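Local coordinates for binding domain (Hc) of Paraclostridial Mosquitocidal Protein 1 (Paraclostridium bifermentans, PDB 6HOX) that forms the receptor-binding part of a botulinum-like neurotoxin that specifically targets Anopheles mosquitoes, directing the toxin to host nerve cells, at residues N103-L108 with N297-I302; S155-Y160 with R250-E255; G284-Y289 with G343-T348. All coordinates share one frame; numbering follows the deposited sequence.

How the contacts relate
From the N terminus, the chain first passes 103-108 and then 155-160, both in the N-terminal, concanavalin-like receptor-binding subdomain. Contact 2 closes when 250-255, in the C-terminal, trefoil-family region, returns to 155-160; it lies wholly within the longer loop that contact 1 completes at 297-302. Before that happens, 284-289 has opened contact 3, which closes at 343-348, so contacts 1 and 3 cross, whereas 2 and 3 follow in series. Contacts 1 and 2 bridge the two subdomains, at the surface and in the buried middle respectively, their centres about 20 Å apart. Contact 3, its centre about 39 Å from that of contact 1, joins strands within the trefoil.

Contact 1: residues N103-L108 with N297-I302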
loop_
_atom_site.group_PDB
_atom_site.type_symbol
_atom_site.label_atom_id
_atom_site.label_comp_id
_atom_site.label_asym_id
_atom_site.label_seq_id
_atom_site.Cartn_x
_atom_site.Cartn_y
_atom_site.Cartn_z
ATOM N N ASN A 103 -11.849 15.376 -8.208
ATOM C CA ASN A 103 -10.993 16.577 -8.162
ATOM C C ASN A 103 -9.761 16.417 -9.064
ATOM O O ASN A 103 -9.281 17.425 -9.587
ATOM C CB ASN A 103 -10.529 16.943 -6.754
ATOM C CG ASN A 103 -11.681 17.163 -5.805
ATOM O OD1 ASN A 103 -12.507 16.270 -5.619
ATOM N ND2 ASN A 103 -11.738 18.332 -5.192
ATOM N N ASP A 104 -9.279 15.176 -9.245
ATOM C CA ASP A 104 -8.118 14.878 -10.065
ATOM C C ASP A 104 -8.382 15.069 -11.563
ATOM O O ASP A 104 -7.425 15.100 -12.341
ATOM C CB ASP A 104 -7.640 13.441 -9.896
ATOM C CG ASP A 104 -7.050 13.129 -8.533
ATOM O OD1 ASP A 104 -6.501 14.065 -7.875
ATOM O OD2 ASP A 104 -7.136 11.942 -8.147
ATOM N N PHE A 105 -9.652 15.154 -11.978
ATOM C CA PHE A 105 -9.995 15.156 -13.408
ATOM C C PHE A 105 -9.737 16.549 -13.999
ATOM O O PHE A 105 -9.622 16.693 -15.212
ATOM C CB PHE A 105 -11.411 14.615 -13.627
ATOM C CG PHE A 105 -11.484 13.116 -13.791
ATOM C CD1 PHE A 105 -11.328 12.273 -12.705
ATOM C CD2 PHE A 105 -11.686 12.542 -15.041
ATOM C CE1 PHE A 105 -11.386 10.895 -12.858
ATOM C CE2 PHE A 105 -11.749 11.164 -15.195
ATOM C CZ PHE A 105 -11.601 10.342 -14.100
ATOM N N ILE A 106 -9.598 17.560 -13.134
ATOM C CA ILE A 106 -9.182 18.893 -13.539
ATOM C C ILE A 106 -7.758 18.843 -14.114
ATOM O O ILE A 106 -7.356 19.759 -14.797
ATOM C CB ILE A 106 -9.282 19.906 -12.382
ATOM C CG1 ILE A 106 -9.249 21.345 -12.903
ATOM C CG2 ILE A 106 -8.189 19.681 -11.348
ATOM C CD1 ILE A 106 -9.338 22.397 -11.821
ATOM N N ASP A 107 -7.021 17.762 -13.834
ATOM C CA ASP A 107 -5.661 17.564 -14.296
ATOM C C ASP A 107 -5.603 16.424 -15.318
ATOM O O ASP A 107 -4.530 15.871 -15.565
ATOM C CB ASP A 107 -4.733 17.271 -13.113
ATOM C CG ASP A 107 -4.529 18.478 -12.230
ATOM O OD1 ASP A 107 -4.354 19.580 -12.796
ATOM O OD2 ASP A 107 -4.562 18.312 -10.990
ATOM N N LEU A 108 -6.746 16.095 -15.929
ATOM C CA LEU A 108 -6.820 15.020 -16.901
ATOM C C LEU A 108 -5.855 15.347 -18.048
ATOM O O LEU A 108 -5.854 16.458 -18.551
ATOM C CB LEU A 108 -8.273 14.892 -17.379
ATOM C CG LEU A 108 -8.583 13.773 -18.376
ATOM C CD1 LEU A 108 -7.829 12.494 -18.055
ATOM C CD2 LEU A 108 -10.076 13.490 -18.415
ATOM N N ASN A 297 -19.063 5.299 -9.055
ATOM C CA ASN A 297 -18.474 5.714 -10.307
ATOM C C ASN A 297 -17.669 6.990 -10.070
ATOM O O ASN A 297 -18.171 7.945 -9.483
ATOM C CB ASN A 297 -19.551 5.930 -11.374
ATOM C CG ASN A 297 -19.927 4.647 -12.078
ATOM O OD1 ASN A 297 -19.126 4.080 -12.822
ATOM N ND2 ASN A 297 -21.141 4.182 -11.845
ATOM N N VAL A 298 -16.418 6.991 -10.531
ATOM C CA VAL A 298 -15.626 8.212 -10.563
ATOM C C VAL A 298 -15.785 8.830 -11.956
ATOM O O VAL A 298 -15.945 10.039 -12.086
ATOM C CB VAL A 298 -14.161 7.952 -10.163
ATOM C CG1 VAL A 298 -13.209 9.004 -10.719
ATOM C CG2 VAL A 298 -14.036 7.877 -8.654
ATOM N N SER A 299 -15.739 7.974 -12.978
ATOM C CA SER A 299 -16.307 8.242 -14.292
ATOM C C SER A 299 -17.211 7.067 -14.674
ATOM O O SER A 299 -17.303 6.084 -13.938
ATOM C CB SER A 299 -15.227 8.459 -15.317
ATOM O OG SER A 299 -14.413 7.303 -15.434
ATOM N N SER A 300 -17.861 7.166 -15.836
ATOM C CA SER A 300 -18.688 6.081 -16.359
ATOM C C SER A 300 -17.843 4.824 -16.622
ATOM O O SER A 300 -18.361 3.722 -16.570
ATOM C CB SER A 300 -19.445 6.522 -17.594
ATOM O OG SER A 300 -18.643 7.349 -18.426
ATOM N N PHE A 301 -16.538 4.992 -16.861
ATOM C CA PHE A 301 -15.660 3.895 -17.239
ATOM C C PHE A 301 -14.886 3.312 -16.045
ATOM O O PHE A 301 -14.206 2.308 -16.224
ATOM C CB PHE A 301 -14.674 4.363 -18.312
ATOM N N ILE A 302 -14.972 3.921 -14.850
ATOM C CA ILE A 302 -14.203 3.478 -13.643
ATOM C C ILE A 302 -15.164 3.270 -12.463
ATOM O O ILE A 302 -15.730 4.239 -11.933
ATOM C CB ILE A 302 -13.104 4.489 -13.250
ATOM C CG1 ILE A 302 -12.104 4.741 -14.378
ATOM C CG2 ILE A 302 -12.389 4.056 -11.976
ATOM C CD1 ILE A 302 -11.126 5.857 -14.077
#
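Phe105 extends its ring from one subdomain towards the corner formed by Val298 and Ser299 in the other. The phenyl group and the valine branch cross obliquely, and one methyl does most of the touching: Val298 CG1 lies 3.4 Å from Phe105 CE1, a tight approach for two carbons, and 4.0 Å from Phe105 CZ. Val298 turns CG1 anti to its backbone N (chi1 156°), beside the carbonyl carbon, which brings this methyl rather than CG2 against the ring. Ser299 meets the far end of the ring through its methylene, with CB 4.3 Å from Phe105 CZ, also at a slant to the ring plane. Ile302 CD1 stands 4.5 Å from Phe105 CZ and contributes a little more apolar surface.

Both sides are presented by tight bends of the chain. Phe105 belongs to a short 3-10 segment, just before Asp107, whose carboxylate accepts the backbone N-H groups of Arg213 and Asn214. Across the interface, the chain turns a corner at Val298 and then enters a type I turn from Ser299 to Ile302.

No hydrogen bond spans the two segments, and only 118 Å² is buried between them. The contact is therefore a small hydrophobic touch at the surface, joining the concanavalin-like and trefoil subdomains through one aromatic ring without any directional bond.

Contact 2: residues S155-Y160 with R250-E255; sequences SFIDKY and RDFWGE
The tip carbon of the Phe252 ring, CZ, rests against Phe156 and Ile157 together. The two phenylalanine side chains cross at about a right angle and meet through their outermost carbons, Phe156 CZ lying 3.9 Å from Phe252 CZ and near the plane of the Phe252 ring, at its edge. Ile157 also crosses Phe252 at about a right angle: its terminal methyl CD1 is 3.9 Å from both CE1 and CZ of that ring, approaching obliquely. Both phenylalanines hold CG anti to the backbone N, with chi1 162° in Phe156 and -179° in Phe252, and this extends the rings across a gap that separates the CA atoms of Ile157 and Phe252 by 9.2 Å.

The next shell fixes the two loops. Phe252 CD2 sits 3.6 Å above the plane of the Trp253 ring, offset toward the rim of the indole, which also engages Arg96 in a cation-pi contact. Asp251 begins a type I turn ending at Gly254, and its OD1 accepts Glu255 N at 3.0 Å from above the carboxylate plane. In the other loop, Ser155 O receives the N-H groups of Lys159 and Tyr160, while Arg167 bonds to the carbonyl oxygens of Phe156, Ile157 and Tyr160.

This buried apolar junction joins the two subdomains. Phe156 stacks on Phe152 of helix 152-155, and strand 435-438 lines the trefoil side, with Tyr436 meeting Phe252 edge-to-face and touching Ile157.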
loop_
_atom_site.group_PDB
_atom_site.type_symbol
_atom_site.label_atom_id
_atom_site.label_comp_id
_atom_site.label_asym_id
_atom_site.label_seq_id
_atom_site.Cartn_x
_atom_site.Cartn_y
_atom_site.Cartn_z
ATOM N N SER A 155 -5.547 -3.286 -12.152
ATOM C CA SER A 155 -4.326 -3.182 -11.314
ATOM C C SER A 155 -4.602 -2.526 -9.956
ATOM O O SER A 155 -3.644 -2.295 -9.217
ATOM C CB SER A 155 -3.231 -2.412 -12.035
ATOM O OG SER A 155 -2.554 -3.240 -12.976
ATOM N N PHE A 156 -5.866 -2.223 -9.629
ATOM C CA PHE A 156 -6.175 -1.418 -8.417
ATOM C C PHE A 156 -5.374 -1.926 -7.210
ATOM O O PHE A 156 -4.657 -1.173 -6.562
ATOM C CB PHE A 156 -7.673 -1.400 -8.103
ATOM C CG PHE A 156 -8.021 -0.988 -6.695
ATOM C CD1 PHE A 156 -7.451 0.135 -6.116
ATOM C CD2 PHE A 156 -8.947 -1.708 -5.955
ATOM C CE1 PHE A 156 -7.766 0.506 -4.816
ATOM C CE2 PHE A 156 -9.275 -1.325 -4.661
ATOM C CZ PHE A 156 -8.679 -0.221 -4.089
ATOM N N ILE A 157 -5.481 -3.220 -6.927
ATOM C CA ILE A 157 -5.011 -3.752 -5.676
ATOM C C ILE A 157 -3.477 -3.806 -5.637
ATOM O O ILE A 157 -2.879 -3.387 -4.633
ATOM C CB ILE A 157 -5.665 -5.120 -5.392
ATOM C CG1 ILE A 157 -7.132 -4.938 -5.000
ATOM C CG2 ILE A 157 -4.907 -5.872 -4.318
ATOM C CD1 ILE A 157 -7.319 -4.089 -3.752
ATOM N N ASP A 158 -2.847 -4.313 -6.703
ATOM C CA ASP A 158 -1.454 -4.726 -6.599
ATOM C C ASP A 158 -0.491 -3.625 -7.059
ATOM O O ASP A 158 0.635 -3.617 -6.586
ATOM C CB ASP A 158 -1.196 -6.064 -7.307
ATOM C CG ASP A 158 -1.560 -6.080 -8.776
ATOM O OD1 ASP A 158 -2.224 -5.126 -9.219
ATOM O OD2 ASP A 158 -1.183 -7.056 -9.466
ATOM N N LYS A 159 -0.892 -2.742 -7.989
ATOM C CA LYS A 159 0.112 -1.845 -8.612
ATOM C C LYS A 159 -0.368 -0.424 -8.947
ATOM O O LYS A 159 0.475 0.450 -9.003
ATOM C CB LYS A 159 0.716 -2.521 -9.843
ATOM C CG LYS A 159 1.878 -3.428 -9.484
ATOM C CD LYS A 159 2.581 -4.043 -10.645
ATOM C CE LYS A 159 3.749 -4.895 -10.190
ATOM N NZ LYS A 159 3.286 -6.113 -9.495
ATOM N N TYR A 160 -1.664 -0.177 -9.165
ATOM C CA TYR A 160 -2.125 1.146 -9.622
ATOM C C TYR A 160 -1.664 2.226 -8.627
ATOM O O TYR A 160 -1.761 2.040 -7.412
ATOM C CB TYR A 160 -3.646 1.113 -9.788
ATOM C CG TYR A 160 -4.243 2.338 -10.419
ATOM C CD1 TYR A 160 -4.320 2.460 -11.794
ATOM C CD2 TYR A 160 -4.716 3.378 -9.642
ATOM C CE1 TYR A 160 -4.873 3.583 -12.382
ATOM C CE2 TYR A 160 -5.279 4.506 -10.212
ATOM C CZ TYR A 160 -5.350 4.608 -11.588
ATOM O OH TYR A 160 -5.892 5.724 -12.143
ATOM N N ARG A 250 0.025 -6.213 8.187
ATOM C CA ARG A 250 -0.223 -4.966 7.511
ATOM C C ARG A 250 -1.721 -4.736 7.345
ATOM O O ARG A 250 -2.514 -5.680 7.241
ATOM C CB ARG A 250 0.434 -5.002 6.125
ATOM C CG ARG A 250 1.942 -5.159 6.172
ATOM C CD ARG A 250 2.611 -3.821 6.316
ATOM N NE ARG A 250 4.039 -3.984 6.516
ATOM C CZ ARG A 250 4.833 -3.013 6.916
ATOM N NH1 ARG A 250 4.387 -1.771 6.920
ATOM N NH2 ARG A 250 6.059 -3.289 7.319
ATOM N N ASP A 251 -2.088 -3.457 7.310
ATOM C CA ASP A 251 -3.406 -3.059 6.888
ATOM C C ASP A 251 -3.437 -2.909 5.361
ATOM O O ASP A 251 -2.437 -3.071 4.673
ATOM C CB ASP A 251 -3.896 -1.814 7.635
ATOM C CG ASP A 251 -3.204 -0.505 7.300
ATOM O OD1 ASP A 251 -2.589 -0.408 6.211
ATOM O OD2 ASP A 251 -3.306 0.420 8.137
ATOM N N PHE A 252 -4.643 -2.644 4.859
ATOM C CA PHE A 252 -4.982 -2.557 3.462
ATOM C C PHE A 252 -4.089 -1.542 2.725
ATOM O O PHE A 252 -3.797 -1.735 1.520
ATOM C CB PHE A 252 -6.455 -2.158 3.363
ATOM C CG PHE A 252 -6.975 -2.054 1.955
ATOM C CD1 PHE A 252 -7.426 -3.187 1.288
ATOM C CD2 PHE A 252 -6.978 -0.842 1.296
ATOM C CE1 PHE A 252 -7.898 -3.099 -0.008
ATOM C CE2 PHE A 252 -7.445 -0.754 -0.005
ATOM C CZ PHE A 252 -7.918 -1.875 -0.647
ATOM N N TRP A 253 -3.694 -0.469 3.432
ATOM C CA TRP A 253 -2.908 0.610 2.874
ATOM C C TRP A 253 -1.414 0.263 2.827
ATOM O O TRP A 253 -0.657 0.983 2.152
ATOM C CB TRP A 253 -3.107 1.900 3.670
ATOM C CG TRP A 253 -4.524 2.330 3.898
ATOM C CD1 TRP A 253 -5.092 2.587 5.113
ATOM C CD2 TRP A 253 -5.537 2.601 2.909
ATOM N NE1 TRP A 253 -6.381 3.009 4.954
ATOM C CE2 TRP A 253 -6.686 3.035 3.615
ATOM C CE3 TRP A 253 -5.581 2.559 1.511
ATOM C CZ2 TRP A 253 -7.878 3.373 2.970
ATOM C CZ3 TRP A 253 -6.766 2.884 0.872
ATOM C CH2 TRP A 253 -7.893 3.292 1.594
ATOM N N GLY A 254 -0.985 -0.761 3.588
ATOM C CA GLY A 254 0.428 -1.153 3.688
ATOM C C GLY A 254 1.133 -0.644 4.945
ATOM O O GLY A 254 2.377 -0.752 5.040
ATOM N N GLU A 255 0.350 -0.122 5.902
ATOM C CA GLU A 255 0.835 0.354 7.200
ATOM C C GLU A 255 0.687 -0.750 8.241
ATOM O O GLU A 255 -0.025 -1.724 8.031
ATOM C CB GLU A 255 0.119 1.651 7.569
ATOM C CG GLU A 255 0.277 2.689 6.468
ATOM C CD GLU A 255 0.111 4.128 6.911
ATOM O OE1 GLU A 255 -0.622 4.372 7.884
ATOM O OE2 GLU A 255 0.705 5.000 6.261
#

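Contact 3: residues G284-Y289 with G343-T348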
loop_
_atom_site.group_PDB
_atom_site.type_symbol
_atom_site.label_atom_id
_atom_site.label_comp_id
_atom_site.label_asym_id
_atom_site.label_seq_id
_atom_site.Cartn_x
_atom_site.Cartn_y
_atom_site.Cartn_z
ATOM N N GLY A 284 -30.075 -19.074 18.432
ATOM C CA GLY A 284 -29.978 -17.934 19.325
ATOM C C GLY A 284 -28.930 -16.927 18.879
ATOM O O GLY A 284 -28.462 -16.159 19.717
ATOM N N GLU A 285 -28.602 -16.888 17.572
ATOM C CA GLU A 285 -27.287 -16.412 17.109
ATOM C C GLU A 285 -27.378 -15.233 16.128
ATOM O O GLU A 285 -28.247 -15.168 15.265
ATOM C CB GLU A 285 -26.525 -17.553 16.433
ATOM C CG GLU A 285 -26.274 -18.748 17.338
ATOM C CD GLU A 285 -25.320 -18.526 18.504
ATOM O OE1 GLU A 285 -24.650 -17.464 18.558
ATOM O OE2 GLU A 285 -25.246 -19.426 19.358
ATOM N N TYR A 286 -26.405 -14.324 16.267
ATOM C CA TYR A 286 -26.026 -13.360 15.243
ATOM C C TYR A 286 -24.937 -13.962 14.340
ATOM O O TYR A 286 -23.922 -14.472 14.828
ATOM C CB TYR A 286 -25.498 -12.074 15.878
ATOM C CG TYR A 286 -26.423 -11.424 16.872
ATOM C CD1 TYR A 286 -26.388 -11.779 18.208
ATOM C CD2 TYR A 286 -27.296 -10.422 16.486
ATOM C CE1 TYR A 286 -27.224 -11.182 19.133
ATOM C CE2 TYR A 286 -28.128 -9.800 17.403
ATOM C CZ TYR A 286 -28.095 -10.186 18.732
ATOM O OH TYR A 286 -28.909 -9.588 19.655
ATOM N N TYR A 287 -25.158 -13.882 13.027
ATOM C CA TYR A 287 -24.243 -14.377 12.011
ATOM C C TYR A 287 -23.636 -13.192 11.260
ATOM O O TYR A 287 -24.361 -12.370 10.708
ATOM C CB TYR A 287 -24.958 -15.307 11.025
ATOM C CG TYR A 287 -25.284 -16.680 11.559
ATOM C CD1 TYR A 287 -26.345 -16.892 12.425
ATOM C CD2 TYR A 287 -24.507 -17.773 11.220
ATOM C CE1 TYR A 287 -26.640 -18.157 12.918
ATOM C CE2 TYR A 287 -24.785 -19.043 11.706
ATOM C CZ TYR A 287 -25.858 -19.242 12.560
ATOM O OH TYR A 287 -26.107 -20.504 13.039
ATOM N N PRO A 288 -22.289 -13.070 11.179
ATOM C CA PRO A 288 -21.686 -12.086 10.278
ATOM C C PRO A 288 -21.725 -12.649 8.851
ATOM O O PRO A 288 -21.626 -13.856 8.660
ATOM C CB PRO A 288 -20.272 -11.933 10.850
ATOM C CG PRO A 288 -19.961 -13.318 11.388
ATOM C CD PRO A 288 -21.284 -13.836 11.930
ATOM N N TYR A 289 -21.846 -11.766 7.858
ATOM C CA TYR A 289 -21.779 -12.171 6.457
ATOM C C TYR A 289 -21.200 -11.016 5.622
ATOM O O TYR A 289 -21.223 -9.862 6.048
ATOM C CB TYR A 289 -23.166 -12.623 5.974
ATOM C CG TYR A 289 -24.196 -11.525 5.876
ATOM C CD1 TYR A 289 -24.882 -11.087 6.995
ATOM C CD2 TYR A 289 -24.475 -10.910 4.666
ATOM C CE1 TYR A 289 -25.818 -10.069 6.922
ATOM C CE2 TYR A 289 -25.411 -9.890 4.573
ATOM C CZ TYR A 289 -26.083 -9.468 5.705
ATOM O OH TYR A 289 -27.009 -8.462 5.615
ATOM N N GLY A 343 -20.384 -4.142 21.042
ATOM C CA GLY A 343 -19.687 -3.817 22.260
ATOM C C GLY A 343 -18.955 -5.003 22.867
ATOM O O GLY A 343 -17.815 -4.854 23.276
ATOM N N ASN A 344 -19.604 -6.168 22.960
ATOM C CA ASN A 344 -19.047 -7.283 23.747
ATOM C C ASN A 344 -19.059 -8.615 22.973
ATOM O O ASN A 344 -18.788 -9.673 23.566
ATOM C CB ASN A 344 -19.787 -7.424 25.083
ATOM C CG ASN A 344 -21.238 -7.842 24.930
ATOM O OD1 ASN A 344 -21.874 -7.562 23.914
ATOM N ND2 ASN A 344 -21.775 -8.515 25.937
ATOM N N LEU A 345 -19.376 -8.593 21.674
ATOM C CA LEU A 345 -19.402 -9.819 20.892
ATOM C C LEU A 345 -18.106 -9.949 20.071
ATOM O O LEU A 345 -17.567 -8.938 19.580
ATOM C CB LEU A 345 -20.643 -9.823 19.995
ATOM C CG LEU A 345 -21.991 -9.695 20.723
ATOM C CD1 LEU A 345 -23.133 -10.037 19.779
ATOM C CD2 LEU A 345 -22.046 -10.583 21.955
ATOM N N ILE A 346 -17.639 -11.206 19.934
ATOM C CA ILE A 346 -16.453 -11.559 19.145
ATOM C C ILE A 346 -16.808 -12.639 18.112
ATOM O O ILE A 346 -17.818 -13.367 18.220
ATOM C CB ILE A 346 -15.280 -11.987 20.046
ATOM C CG1 ILE A 346 -15.610 -13.221 20.890
ATOM C CG2 ILE A 346 -14.809 -10.824 20.911
ATOM C CD1 ILE A 346 -14.393 -13.859 21.521
ATOM N N LEU A 347 -15.971 -12.710 17.069
ATOM C CA LEU A 347 -16.118 -13.681 16.011
ATOM C C LEU A 347 -15.699 -15.031 16.568
ATOM O O LEU A 347 -14.581 -15.176 17.017
ATOM C CB LEU A 347 -15.227 -13.275 14.832
ATOM C CG LEU A 347 -15.306 -14.144 13.580
ATOM C CD1 LEU A 347 -16.664 -13.998 12.923
ATOM C CD2 LEU A 347 -14.195 -13.762 12.604
ATOM N N THR A 348 -16.616 -15.997 16.567
ATOM C CA THR A 348 -16.300 -17.323 17.099
ATOM C C THR A 348 -17.221 -18.360 16.449
ATOM O O THR A 348 -18.035 -18.034 15.594
ATOM C CB THR A 348 -16.358 -17.294 18.635
ATOM O OG1 THR A 348 -15.751 -18.490 19.129
ATOM C CG2 THR A 348 -17.768 -17.144 19.169
#
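The strands containing Tyr286 and Leu345 are steeply inclined to each other, with no hydrogen bond between them, their CA atoms 9.4 Å apart at Tyr286 and Leu345 and closing to 8.1 Å at Pro288 and Leu347. Side chains alone fill the gap, in two pairs. At the wider end, Tyr286 and Leu345 cross at about a right angle, and Leu345 CD1 reaches Tyr286 CD1 at 4.0 Å, coming obliquely to the ring. The tyrosine is thus met on a carbon near the base of its ring, well short of the hydroxyl. At the narrower end, Leu347 CD1 packs 3.7 Å from Pro288 CG. The leucine sets CG anti to its backbone N (chi1 -177°), which swings the branched end over to the pyrrolidine ring.

Phe339 of strand 333-339 touches both Pro288 and Leu347, extending this apolar cluster, while Tyr286 meets the rings of Tyr279 and Tyr342. The contact brings the 275-280/285-291 hairpin of the beta-trefoil against the 333-339/345-348 hairpin, and strand 361-363 bridges them by backbone hydrogen bonds, Leu362 to Tyr286 and Asn363 to Ile346.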